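Local coordinates for botulinum neurotoxin type G (Clostridium botulinum, PDB 3MPP), which attaches to the surface of nerve cells through this receptor-binding domain, so that the toxin's protease light chain can be delivered into the host cytosol, at residues A[7-12]-A[30-35]; A[76-79]-A[85-88]; A[309-314]-A[319-324]. The protein carries 4 engineered substitutions. One frame throughout, in Å; residues are numbered along the deposited sequence. Where two conformers were deposited one is given.

Contact 1 of 3, residues A[7-12]-A[30-35]; sequences LSYRGG and VIFNDI
Tyr9 and Phe32 set their rings nearly parallel (4°), centroids 4.6 Å apart, but displaced, so that little of one ring lies over the other. The CD2-CE2 side of Tyr9 lies over the CG-CD1 side of Phe32, with Tyr9 CD2 to Phe32 CD1 3.5 Å. Over the Tyr9 ring itself comes the methylene of Phe32, a CH-pi contact with CB 3.8 Å from the Tyr9 centroid. Tyr9 reaches across because its CG is anti to the backbone nitrogen (chi1 -173°). The opposite face of the Phe32 ring carries CG1 of Val30, so Phe32 is held between an aromatic and a branched aliphatic group. Tyr9 CD1 also meets backbone: Asn33 O approaches it obliquely at 3.6 Å, and Asp34 CA lies at the ring edge, 4.3 Å from Tyr9 CD1. A long flat side chain suits a place where no backbone bond joins the segments. Residues 33-35 form an Asx turn, Asn33 OD1 accepting from Ile35 N, while Asn33 ND2 hydrogen-bonds to Gln39 OE1. At this surface of the N-terminal subdomain, strand 3-10 pairs with strands 13-16 and 195-204, the Tyr9 backbone bonds to Asn37, and strand 30-33 pairs with strand 39-43; Phe40 and Val26 also touch Phe32.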
# COMPACT_ATOMS: atom_id res chain seq x y z
N LEU A 7 -18.37 -7.83 0.23
CA LEU A 7 -18.13 -8.05 1.64
C LEU A 7 -17.78 -6.73 2.32
O LEU A 7 -16.91 -6.00 1.87
CB LEU A 7 -17.02 -9.08 1.87
CG LEU A 7 -17.31 -10.51 1.37
CD1 LEU A 7 -16.24 -11.50 1.82
CD2 LEU A 7 -18.68 -10.96 1.83
N SER A 8 -18.48 -6.44 3.41
CA SER A 8 -18.14 -5.29 4.24
C SER A 8 -18.17 -5.72 5.68
O SER A 8 -19.01 -6.53 6.08
CB SER A 8 -19.11 -4.14 4.01
OG SER A 8 -19.10 -3.72 2.66
N TYR A 9 -17.25 -5.19 6.46
CA TYR A 9 -17.22 -5.41 7.90
C TYR A 9 -17.83 -4.18 8.57
O TYR A 9 -17.13 -3.19 8.80
CB TYR A 9 -15.78 -5.63 8.37
CG TYR A 9 -15.68 -6.04 9.81
CD1 TYR A 9 -15.15 -5.17 10.76
CD2 TYR A 9 -16.12 -7.29 10.24
CE1 TYR A 9 -15.05 -5.54 12.09
CE2 TYR A 9 -16.02 -7.67 11.57
CZ TYR A 9 -15.49 -6.78 12.48
OH TYR A 9 -15.40 -7.15 13.81
N ARG A 10 -19.12 -4.26 8.86
CA ARG A 10 -19.86 -3.13 9.44
C ARG A 10 -20.25 -3.40 10.89
O ARG A 10 -20.97 -4.35 11.17
CB ARG A 10 -21.12 -2.86 8.62
CG ARG A 10 -20.89 -2.59 7.14
CD ARG A 10 -20.66 -1.11 6.87
NE ARG A 10 -20.48 -0.84 5.45
CZ ARG A 10 -21.48 -0.81 4.56
NH1 ARG A 10 -22.72 -1.04 4.96
NH2 ARG A 10 -21.23 -0.55 3.29
N GLY A 11 -19.76 -2.56 11.80
CA GLY A 11 -20.16 -2.64 13.19
C GLY A 11 -20.04 -4.01 13.84
O GLY A 11 -21.00 -4.52 14.41
N GLY A 12 -18.85 -4.60 13.76
CA GLY A 12 -18.58 -5.85 14.44
C GLY A 12 -18.95 -7.08 13.66
O GLY A 12 -18.65 -8.20 14.07
N VAL A 30 -10.01 -15.79 12.31
CA VAL A 30 -9.94 -14.68 11.37
C VAL A 30 -9.80 -13.37 12.14
O VAL A 30 -10.47 -13.16 13.15
CB VAL A 30 -11.18 -14.59 10.45
CG1 VAL A 30 -11.08 -13.38 9.52
CG2 VAL A 30 -11.35 -15.87 9.63
N ILE A 31 -8.91 -12.49 11.69
CA ILE A 31 -8.75 -11.18 12.31
C ILE A 31 -9.39 -10.11 11.44
O ILE A 31 -9.24 -10.10 10.21
CB ILE A 31 -7.26 -10.84 12.57
CG1 ILE A 31 -6.68 -11.73 13.66
CG2 ILE A 31 -7.11 -9.39 13.01
CD1 ILE A 31 -6.44 -13.15 13.23
N PHE A 32 -10.12 -9.21 12.07
CA PHE A 32 -10.79 -8.14 11.36
C PHE A 32 -10.30 -6.82 11.90
O PHE A 32 -9.85 -6.73 13.04
CB PHE A 32 -12.30 -8.20 11.58
CG PHE A 32 -12.98 -9.38 10.92
CD1 PHE A 32 -13.33 -9.33 9.58
CD2 PHE A 32 -13.30 -10.51 11.66
CE1 PHE A 32 -13.96 -10.40 8.98
CE2 PHE A 32 -13.94 -11.59 11.06
CZ PHE A 32 -14.27 -11.53 9.72
N ASN A 33 -10.37 -5.79 11.07
CA ASN A 33 -10.33 -4.42 11.57
C ASN A 33 -11.37 -3.61 10.82
O ASN A 33 -11.84 -4.03 9.76
CB ASN A 33 -8.92 -3.82 11.47
CG ASN A 33 -8.46 -3.61 10.05
OD1 ASN A 33 -9.19 -3.07 9.22
ND2 ASN A 33 -7.24 -4.03 9.75
N ASP A 34 -11.74 -2.45 11.36
CA ASP A 34 -12.78 -1.63 10.75
C ASP A 34 -12.24 -0.47 9.91
O ASP A 34 -12.93 0.52 9.71
CB ASP A 34 -13.74 -1.11 11.82
CG ASP A 34 -13.02 -0.55 13.04
OD1 ASP A 34 -11.97 0.11 12.87
OD2 ASP A 34 -13.51 -0.75 14.17
N ILE A 35 -11.00 -0.58 9.42
CA ILE A 35 -10.46 0.44 8.53
C ILE A 35 -11.22 0.38 7.21
O ILE A 35 -11.37 -0.69 6.64
CB ILE A 35 -8.97 0.21 8.23
CG1 ILE A 35 -8.15 0.25 9.53
CG2 ILE A 35 -8.47 1.24 7.22
CD1 ILE A 35 -6.71 -0.25 9.36

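Contact 2 of 3, residues A[76-79]-A[85-88]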
# COMPACT_ATOMS: atom_id res chain seq x y z
N PRO A 76 2.62 -10.74 2.79
CA PRO A 76 3.89 -10.43 3.46
C PRO A 76 5.12 -10.70 2.60
O PRO A 76 5.10 -11.58 1.75
CB PRO A 76 3.91 -11.36 4.68
CG PRO A 76 2.79 -12.35 4.48
CD PRO A 76 1.96 -11.95 3.33
N LYS A 77 6.17 -9.93 2.84
CA LYS A 77 7.47 -10.17 2.21
C LYS A 77 7.91 -11.61 2.47
O LYS A 77 7.63 -12.17 3.52
CB LYS A 77 8.51 -9.23 2.82
CG LYS A 77 9.89 -9.30 2.18
CD LYS A 77 10.87 -8.38 2.95
CE LYS A 77 12.31 -8.85 2.77
NZ LYS A 77 12.54 -10.19 3.42
N TYR A 78 8.60 -12.19 1.51
CA TYR A 78 9.26 -13.48 1.69
C TYR A 78 10.17 -13.47 2.92
O TYR A 78 10.67 -12.42 3.33
CB TYR A 78 10.09 -13.78 0.45
CG TYR A 78 10.91 -12.59 -0.03
CD1 TYR A 78 12.14 -12.27 0.56
CD2 TYR A 78 10.45 -11.78 -1.06
CE1 TYR A 78 12.89 -11.18 0.10
CE2 TYR A 78 11.19 -10.68 -1.50
CZ TYR A 78 12.39 -10.39 -0.92
OH TYR A 78 13.10 -9.30 -1.37
N ASN A 79 10.34 -14.63 3.54
CA ASN A 79 11.38 -14.77 4.54
C ASN A 79 12.69 -15.09 3.82
O ASN A 79 12.78 -16.04 3.04
CB ASN A 79 11.05 -15.86 5.57
CG ASN A 79 10.03 -15.41 6.62
OD1 ASN A 79 9.92 -14.22 6.94
ND2 ASN A 79 9.30 -16.37 7.16
N THR A 85 10.47 -22.27 -0.28
CA THR A 85 9.07 -22.45 0.11
C THR A 85 8.21 -21.36 -0.52
O THR A 85 7.17 -21.63 -1.11
CB THR A 85 8.89 -22.46 1.65
OG1 THR A 85 9.57 -23.59 2.19
CG2 THR A 85 7.40 -22.54 2.03
N TYR A 86 8.67 -20.12 -0.41
CA TYR A 86 7.95 -18.98 -0.94
C TYR A 86 7.74 -19.14 -2.45
O TYR A 86 6.64 -18.95 -2.96
CB TYR A 86 8.70 -17.69 -0.59
CG TYR A 86 8.18 -16.40 -1.22
CD1 TYR A 86 7.19 -15.65 -0.59
CD2 TYR A 86 8.72 -15.92 -2.41
CE1 TYR A 86 6.73 -14.46 -1.15
CE2 TYR A 86 8.27 -14.72 -2.98
CZ TYR A 86 7.28 -14.01 -2.34
OH TYR A 86 6.83 -12.83 -2.89
N LEU A 87 8.79 -19.54 -3.16
CA LEU A 87 8.73 -19.68 -4.61
C LEU A 87 7.93 -20.89 -5.09
O LEU A 87 7.31 -20.84 -6.15
CB LEU A 87 10.14 -19.75 -5.20
CG LEU A 87 10.90 -18.44 -5.20
CD1 LEU A 87 12.26 -18.62 -5.86
CD2 LEU A 87 10.07 -17.40 -5.93
N GLN A 88 7.97 -21.98 -4.34
CA GLN A 88 7.48 -23.26 -4.86
C GLN A 88 6.10 -23.66 -4.34
O GLN A 88 5.44 -24.53 -4.92
CB GLN A 88 8.50 -24.36 -4.59
CG GLN A 88 9.85 -24.10 -5.26
CD GLN A 88 10.85 -25.22 -5.05
OE1 GLN A 88 10.47 -26.36 -4.78
NE2 GLN A 88 12.13 -24.90 -5.16
O HOH W 1 5.77 -10.98 -1.04
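With chi1 at 45°, Tyr78 holds its CG between its own backbone nitrogen and carbonyl carbon, while Tyr86 swings its ring out from the helix with CG anti to the backbone nitrogen (chi1 173°); the two side chains meet across the turn of the chain. The Tyr78 methylene sits squarely over the middle of the Tyr86 ring, CB being 3.5 Å from the centroid in a well-centred CH-pi contact. Beyond CB the Tyr78 ring turns away and presents its edge to the same ring, giving a T-shaped pair with planes at 72°. Tyr78 CD2 is the leading atom of that edge, 4.1 Å from Tyr86 CZ. Tyrosine suits the helix position doubly: its face receives Tyr78, and its hydroxyl reaches a water 2.8 Å from Tyr86 OH. That water donates to Pro76 O at 2.9 Å, tying the helix residue to the loop's backbone without a direct bond. On the loop side, Lys77 lays CG over one face of the Tyr78 ring, runs extended past it and bends only at its end, where NZ donates to Tyr78 O (2.9 Å) and to Asn80 OD1. Tyr276 touches Lys77 and Tyr78, and Gly428 bonds to the Lys77 backbone; both belong to the C-terminal subdomain, so the loop lies where the two subdomains meet. A T-shaped tyrosine pair with a CH-pi contact thus packs the loop after strand 67-74 on the short helix 83-88 of the lectin-like N-terminal subdomain.

Contact 3 of 3, residues A[309-314]-A[319-324]; sequences YLNIDN and SYRVYV
Arg321 crosses from its strand to both Asn311 and Tyr309. CB and CG pass alongside the carbonyl oxygen of Leu310, Arg321 CG at 3.5 Å from Leu310 O, and a bend at chi3 (-66°) then turns the end over Tyr309. CD lies against Tyr309 CB. Arg321 NE donates to Asn311 OD1 at 3.0 Å, nearly in line with the amide C=O, and NH2 donates to the same oxygen on a lone pair. This side-on grip of one atom by two nitrogens fixes the guanidinium nearly coplanar with the Asn311 amide; asparagine suits the place because its amide oxygen can accept from NE and NH2 at once. Arg321 CZ comes to 3.6 Å from Tyr309 CG. NH1 stands over the centre of the Tyr309 ring, the planes only 6° apart in a stacked cation-pi contact. NH1 also forms a salt bridge with Asp348. Arginine suits the place because its flat cation can stack with its face and donate at its edge together. On the other side of the sheet, Ile312 meets Tyr320 through their CB atoms and Val322 through CD1. The backbones join by Val322 N to Leu310 O (3.0 Å) and a reciprocal pair between Ile312 and Tyr320; farther on, a water bridges Leu310 N and Val322 O. This is an antiparallel beta hairpin, strands 307-312 and 320-325, within the beta-trefoil of the C-terminal receptor-binding subdomain.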
# COMPACT_ATOMS: atom_id res chain seq x y z
N TYR A 309 2.75 18.75 13.70
CA TYR A 309 4.19 18.85 13.91
C TYR A 309 4.84 17.53 13.54
O TYR A 309 4.22 16.47 13.66
CB TYR A 309 4.54 19.10 15.38
CG TYR A 309 3.85 20.25 16.04
CD1 TYR A 309 4.04 21.55 15.58
CD2 TYR A 309 3.05 20.05 17.16
CE1 TYR A 309 3.43 22.63 16.22
CE2 TYR A 309 2.43 21.13 17.80
CZ TYR A 309 2.62 22.41 17.31
OH TYR A 309 2.02 23.49 17.93
N LEU A 310 6.11 17.58 13.14
CA LEU A 310 6.87 16.35 12.95
C LEU A 310 7.90 16.25 14.07
O LEU A 310 8.90 16.97 14.06
CB LEU A 310 7.54 16.34 11.56
CG LEU A 310 6.61 16.14 10.35
CD1 LEU A 310 7.37 16.22 9.01
CD2 LEU A 310 5.88 14.78 10.46
N ASN A 311 7.63 15.41 15.07
CA ASN A 311 8.60 15.09 16.11
C ASN A 311 9.59 14.06 15.56
O ASN A 311 9.27 13.30 14.65
CB ASN A 311 7.92 14.51 17.36
CG ASN A 311 7.33 15.59 18.28
OD1 ASN A 311 7.45 16.78 18.04
ND2 ASN A 311 6.69 15.14 19.36
N ILE A 312 10.79 14.02 16.13
CA ILE A 312 11.78 13.01 15.76
C ILE A 312 12.27 12.42 17.07
O ILE A 312 12.76 13.15 17.93
CB ILE A 312 12.97 13.61 15.02
CG1 ILE A 312 12.51 14.26 13.72
CG2 ILE A 312 14.07 12.54 14.81
CD1 ILE A 312 13.57 15.15 13.04
N ASP A 313 12.12 11.10 17.25
CA ASP A 313 12.35 10.52 18.57
C ASP A 313 13.56 9.60 18.64
O ASP A 313 13.73 8.89 19.63
CB ASP A 313 11.10 9.78 19.08
CG ASP A 313 10.87 8.45 18.37
OD1 ASP A 313 11.56 8.20 17.35
OD2 ASP A 313 10.01 7.66 18.82
N ASN A 314 14.39 9.58 17.61
CA ASN A 314 15.59 8.74 17.64
C ASN A 314 16.92 9.49 17.47
O ASN A 314 17.91 8.91 17.06
CB ASN A 314 15.48 7.56 16.66
CG ASN A 314 15.60 7.99 15.21
OD1 ASN A 314 15.32 9.14 14.86
ND2 ASN A 314 16.01 7.06 14.35
N SER A 319 13.17 14.93 22.84
CA SER A 319 12.42 15.04 21.62
C SER A 319 13.02 16.14 20.76
O SER A 319 13.39 17.20 21.27
CB SER A 319 10.96 15.36 21.93
OG SER A 319 10.21 15.53 20.74
N TYR A 320 13.12 15.86 19.46
CA TYR A 320 13.49 16.88 18.49
C TYR A 320 12.27 17.11 17.63
O TYR A 320 11.29 16.37 17.72
CB TYR A 320 14.65 16.42 17.62
CG TYR A 320 16.02 16.67 18.22
CD1 TYR A 320 16.97 17.42 17.54
CD2 TYR A 320 16.35 16.15 19.46
CE1 TYR A 320 18.24 17.64 18.09
CE2 TYR A 320 17.59 16.37 20.02
CZ TYR A 320 18.54 17.12 19.33
OH TYR A 320 19.78 17.33 19.88
N ARG A 321 12.33 18.12 16.78
CA ARG A 321 11.20 18.46 15.94
C ARG A 321 11.74 19.14 14.72
O ARG A 321 12.84 19.71 14.76
CB ARG A 321 10.25 19.40 16.69
CG ARG A 321 9.12 19.96 15.82
CD ARG A 321 8.08 20.66 16.68
NE ARG A 321 7.40 19.70 17.55
CZ ARG A 321 6.52 20.04 18.48
NH1 ARG A 321 6.22 21.32 18.69
NH2 ARG A 321 5.95 19.09 19.21
N VAL A 322 10.98 19.09 13.63
CA VAL A 322 11.37 19.73 12.39
C VAL A 322 10.97 21.20 12.43
O VAL A 322 9.81 21.51 12.70
CB VAL A 322 10.72 19.05 11.17
CG1 VAL A 322 11.11 19.77 9.90
CG2 VAL A 322 11.13 17.54 11.10
N TYR A 323 11.92 22.09 12.15
CA TYR A 323 11.64 23.53 12.08
C TYR A 323 11.97 24.14 10.73
O TYR A 323 12.95 23.77 10.08
CB TYR A 323 12.35 24.31 13.19
CG TYR A 323 11.82 24.04 14.59
CD1 TYR A 323 10.82 24.83 15.14
CD2 TYR A 323 12.32 22.98 15.34
CE1 TYR A 323 10.34 24.59 16.42
CE2 TYR A 323 11.84 22.72 16.61
CZ TYR A 323 10.85 23.52 17.14
OH TYR A 323 10.38 23.24 18.39
N VAL A 324 11.15 25.10 10.33
CA VAL A 324 11.40 25.86 9.13
C VAL A 324 11.99 27.24 9.47
O VAL A 324 11.47 27.94 10.33
CB VAL A 324 10.09 26.04 8.34
CG1 VAL A 324 10.27 27.06 7.21
CG2 VAL A 324 9.64 24.69 7.80
O HOH W 2 7.26 20.22 12.89

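Overall arrangement
The three contacts follow one another along the chain without touching. Contacts 1 and 2 both belong to the N-terminal subdomain, their centres 27 Å apart and their nearest atoms about 13 Å apart; contact 3 lies in the C-terminal subdomain, with its centre 35 Å from that of contact 1 and 37 Å from that of contact 2, and its nearest atoms about 20 Å from either. Contact 2 nevertheless reaches the C-terminal subdomain, through Tyr276 and Gly428. Contact 3 shares that subdomain with the ganglioside-binding motif that includes Trp402, inferred to bind the host lipid, yet none of the contacts lies at that site.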